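PDB 3SOL: type II secretion pathway related protein, which is the pilotin of the type II secretion system, a small lipoprotein that probably helps bring the secretin to the outer membrane. Local coordinates for residues S4-S12 / W48-I56. Numbering follows the deposited sequence.
Sequences SEQLEQMAS and WQSLTQEDI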
loop_
_atom_site.group_PDB
_atom_site.type_symbol
_atom_site.label_atom_id
_atom_site.label_comp_id
_atom_site.label_asym_id
_atom_site.label_seq_id
_atom_site.Cartn_x
_atom_site.Cartn_y
_atom_site.Cartn_z
ATOM N N SER A 4 -15.186 0.621 5.861
ATOM C CA SER A 4 -14.797 2.060 5.757
ATOM C C SER A 4 -14.038 2.282 4.450
ATOM O O SER A 4 -13.105 1.535 4.124
ATOM C CB SER A 4 -13.951 2.484 6.972
ATOM O OG SER A 4 -13.075 3.567 6.672
ATOM N N GLU A 5 -14.442 3.304 3.701
ATOM C CA GLU A 5 -13.821 3.597 2.409
ATOM C C GLU A 5 -12.431 4.210 2.558
ATOM O O GLU A 5 -11.594 4.041 1.687
ATOM C CB GLU A 5 -14.705 4.523 1.575
ATOM C CG GLU A 5 -16.071 3.935 1.204
ATOM C CD GLU A 5 -15.985 2.744 0.248
ATOM O OE1 GLU A 5 -15.017 2.654 -0.542
ATOM O OE2 GLU A 5 -16.904 1.895 0.285
ATOM N N GLN A 6 -12.193 4.919 3.655
ATOM C CA GLN A 6 -10.884 5.504 3.924
ATOM C C GLN A 6 -9.897 4.377 4.255
ATOM O O GLN A 6 -8.748 4.391 3.803
ATOM C CB GLN A 6 -10.953 6.502 5.083
ATOM C CG GLN A 6 -11.759 7.782 4.796
ATOM C CD GLN A 6 -13.259 7.554 4.684
ATOM O OE1 GLN A 6 -13.826 6.700 5.374
ATOM N NE2 GLN A 6 -13.908 8.316 3.810
ATOM N N LEU A 7 -10.372 3.402 5.034
ATOM C CA LEU A 7 -9.599 2.204 5.372
ATOM C C LEU A 7 -9.340 1.364 4.125
ATOM O O LEU A 7 -8.213 0.899 3.906
ATOM C CB LEU A 7 -10.332 1.358 6.421
ATOM C CG LEU A 7 -9.690 0.040 6.867
ATOM C CD1 LEU A 7 -8.237 0.226 7.248
ATOM C CD2 LEU A 7 -10.454 -0.550 8.026
ATOM N N GLU A 8 -10.385 1.166 3.320
ATOM C CA GLU A 8 -10.260 0.455 2.038
ATOM C C GLU A 8 -9.199 1.104 1.141
ATOM O O GLU A 8 -8.349 0.412 0.569
ATOM C CB GLU A 8 -11.613 0.412 1.315
ATOM C CG GLU A 8 -11.679 -0.617 0.178
ATOM C CD GLU A 8 -11.894 -2.056 0.677
ATOM O OE1 GLU A 8 -12.928 -2.315 1.349
ATOM O OE2 GLU A 8 -11.036 -2.929 0.375
ATOM N N GLN A 9 -9.261 2.429 1.024
ATOM C CA GLN A 9 -8.272 3.211 0.273
ATOM C C GLN A 9 -6.858 3.017 0.818
ATOM O O GLN A 9 -5.973 2.573 0.102
ATOM C CB GLN A 9 -8.640 4.704 0.303
ATOM C CG GLN A 9 -7.485 5.669 -0.054
ATOM C CD GLN A 9 -7.970 7.066 -0.463
ATOM O OE1 GLN A 9 -9.040 7.519 -0.047
ATOM N NE2 GLN A 9 -7.174 7.746 -1.293
ATOM N N MET A 10 -6.651 3.360 2.084
ATOM C CA MET A 10 -5.330 3.246 2.698
ATOM C C MET A 10 -4.784 1.825 2.613
ATOM O O MET A 10 -3.635 1.649 2.283
ATOM C CB MET A 10 -5.348 3.689 4.169
ATOM C CG MET A 10 -5.522 5.203 4.406
ATOM S SD MET A 10 -4.396 6.271 3.458
ATOM C CE MET A 10 -2.872 5.344 3.565
ATOM N N ALA A 11 -5.614 0.825 2.904
ATOM C CA ALA A 11 -5.185 -0.576 2.866
ATOM C C ALA A 11 -4.760 -0.996 1.460
ATOM O O ALA A 11 -3.803 -1.737 1.297
ATOM C CB ALA A 11 -6.275 -1.489 3.384
ATOM N N SER A 12 -5.466 -0.504 0.450
ATOM C CA SER A 12 -5.141 -0.811 -0.945
ATOM C C SER A 12 -3.792 -0.255 -1.372
ATOM O O SER A 12 -3.010 -0.938 -2.056
ATOM C CB SER A 12 -6.235 -0.279 -1.858
ATOM O OG SER A 12 -7.458 -0.936 -1.564
ATOM N N TRP A 48 -8.603 11.791 9.165
ATOM C CA TRP A 48 -9.114 10.453 9.474
ATOM C C TRP A 48 -8.551 9.980 10.819
ATOM O O TRP A 48 -7.386 9.593 10.914
ATOM C CB TRP A 48 -8.757 9.451 8.363
ATOM C CG TRP A 48 -9.227 9.851 6.984
ATOM C CD1 TRP A 48 -10.238 10.726 6.680
ATOM C CD2 TRP A 48 -8.730 9.366 5.727
ATOM N NE1 TRP A 48 -10.384 10.825 5.315
ATOM C CE2 TRP A 48 -9.472 10.005 4.707
ATOM C CE3 TRP A 48 -7.727 8.461 5.362
ATOM C CZ2 TRP A 48 -9.246 9.759 3.348
ATOM C CZ3 TRP A 48 -7.504 8.223 4.010
ATOM C CH2 TRP A 48 -8.259 8.871 3.022
ATOM N N GLN A 49 -9.392 10.005 11.846
ATOM C CA GLN A 49 -8.963 9.745 13.220
ATOM C C GLN A 49 -9.143 8.282 13.619
ATOM O O GLN A 49 -8.380 7.757 14.436
ATOM C CB GLN A 49 -9.722 10.668 14.182
ATOM C CG GLN A 49 -9.614 12.149 13.792
ATOM C CD GLN A 49 -10.078 13.117 14.874
ATOM O OE1 GLN A 49 -11.104 12.905 15.531
ATOM N NE2 GLN A 49 -9.324 14.201 15.052
ATOM N N SER A 50 -10.135 7.624 13.023
ATOM C CA SER A 50 -10.467 6.235 13.357
ATOM C C SER A 50 -9.412 5.222 12.908
ATOM O O SER A 50 -9.221 4.200 13.562
ATOM C CB SER A 50 -11.820 5.843 12.741
ATOM O OG SER A 50 -11.684 5.511 11.361
ATOM N N LEU A 51 -8.750 5.495 11.787
ATOM C CA LEU A 51 -7.822 4.535 11.188
ATOM C C LEU A 51 -6.592 4.298 12.052
ATOM O O LEU A 51 -5.882 5.242 12.395
ATOM C CB LEU A 51 -7.349 5.018 9.813
ATOM C CG LEU A 51 -8.334 4.977 8.649
ATOM C CD1 LEU A 51 -7.587 5.331 7.369
ATOM C CD2 LEU A 51 -8.969 3.602 8.531
ATOM N N THR A 52 -6.340 3.035 12.383
ATOM C CA THR A 52 -5.136 2.638 13.099
ATOM C C THR A 52 -4.203 1.907 12.139
ATOM O O THR A 52 -4.644 1.418 11.092
ATOM C CB THR A 52 -5.477 1.713 14.279
ATOM O OG1 THR A 52 -6.134 0.537 13.796
ATOM C CG2 THR A 52 -6.392 2.416 15.264
ATOM N N GLN A 53 -2.918 1.833 12.486
ATOM C CA GLN A 53 -1.979 1.042 11.694
ATOM C C GLN A 53 -2.324 -0.451 11.721
ATOM O O GLN A 53 -2.128 -1.124 10.728
ATOM C CB GLN A 53 -0.523 1.269 12.134
ATOM C CG GLN A 53 -0.022 2.683 11.856
ATOM C CD GLN A 53 1.384 2.913 12.362
ATOM O OE1 GLN A 53 2.290 2.160 12.031
ATOM N NE2 GLN A 53 1.573 3.950 13.173
ATOM N N GLU A 54 -2.835 -0.975 12.834
ATOM C CA GLU A 54 -3.254 -2.386 12.841
ATOM C C GLU A 54 -4.448 -2.654 11.911
ATOM O O GLU A 54 -4.470 -3.679 11.245
ATOM C CB GLU A 54 -3.556 -2.891 14.251
ATOM C CG GLU A 54 -4.782 -2.313 14.872
ATOM C CD GLU A 54 -4.870 -2.619 16.361
ATOM O OE1 GLU A 54 -4.809 -3.821 16.717
ATOM O OE2 GLU A 54 -4.992 -1.656 17.165
ATOM N N ASP A 55 -5.427 -1.746 11.879
ATOM C CA ASP A 55 -6.570 -1.860 10.954
ATOM C C ASP A 55 -6.071 -1.879 9.510
ATOM O O ASP A 55 -6.450 -2.754 8.715
ATOM C CB ASP A 55 -7.564 -0.689 11.124
ATOM C CG ASP A 55 -8.469 -0.833 12.351
ATOM O OD1 ASP A 55 -8.271 -1.770 13.161
ATOM O OD2 ASP A 55 -9.383 0.015 12.510
ATOM N N ILE A 56 -5.217 -0.910 9.179
ATOM C CA ILE A 56 -4.654 -0.794 7.815
ATOM C C ILE A 56 -3.851 -2.041 7.459
ATOM O O ILE A 56 -3.974 -2.568 6.344
ATOM C CB ILE A 56 -3.756 0.478 7.660
ATOM C CG1 ILE A 56 -4.594 1.761 7.800
ATOM C CG2 ILE A 56 -3.009 0.464 6.311
ATOM C CD1 ILE A 56 -3.795 3.000 8.210
#
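Ala11 and Ile56, whose CA atoms lie 5.0 Å apart, bring the first turns of helix 5-23 against the start of helix 53-69, while at the other end the backbones separate to 7.6 Å between the CA atoms of Gln6 and Trp48. The indole of Trp48 fills that wider gap. The aliphatic part of Gln6 lies over one indole face, CG in a CH-pi contact with the five-membered ring and Gln6 CB 3.7 Å from Trp48 CD2; a bend at chi2 (70°) then turns the amide steeply from the ring plane. Glutamine suits the place because its methylenes give the indole an apolar surface while the amide ends the chain at a partly exposed position. Met10 comes to the edge instead: a bend at chi2 puts its SD 5.1 Å from the centroid of the six-membered ring of Trp48, a Met-aromatic contact. Met10 CG packs 3.6 Å from Leu51 CD1. An alanine in place of Trp48 would probably leave the methylenes of Gln6 and the sulfur of Met10 without their aromatic partner and open a gap beside the helix. Leu51, just before the N-cap Thr52, spreads its branches, CD1 meeting Met10 and CD2 pressed tightly against Leu7 CB at 3.4 Å. With its CG anti to the backbone N (chi1 178°), Leu7 sends CD1 to within 4.0 Å of Ile56 CG1. Small Ala11 allows the close helix approach, its CB 3.9 Å from Ile56 O. Both helix starts are secured by hydroxyls: Ser4 OG accepts from Leu7 N in an ST motif, and Thr52 OG1 accepts from Asp55 N. Beyond the contact, helix 53-69 continues with His59 and Ile63, which meet Ala11; His59 hydrogen-bonds Glu8, and Met10 also touches Ala39 of helix 32-45, joining three helices of the all-helical pilotin domain.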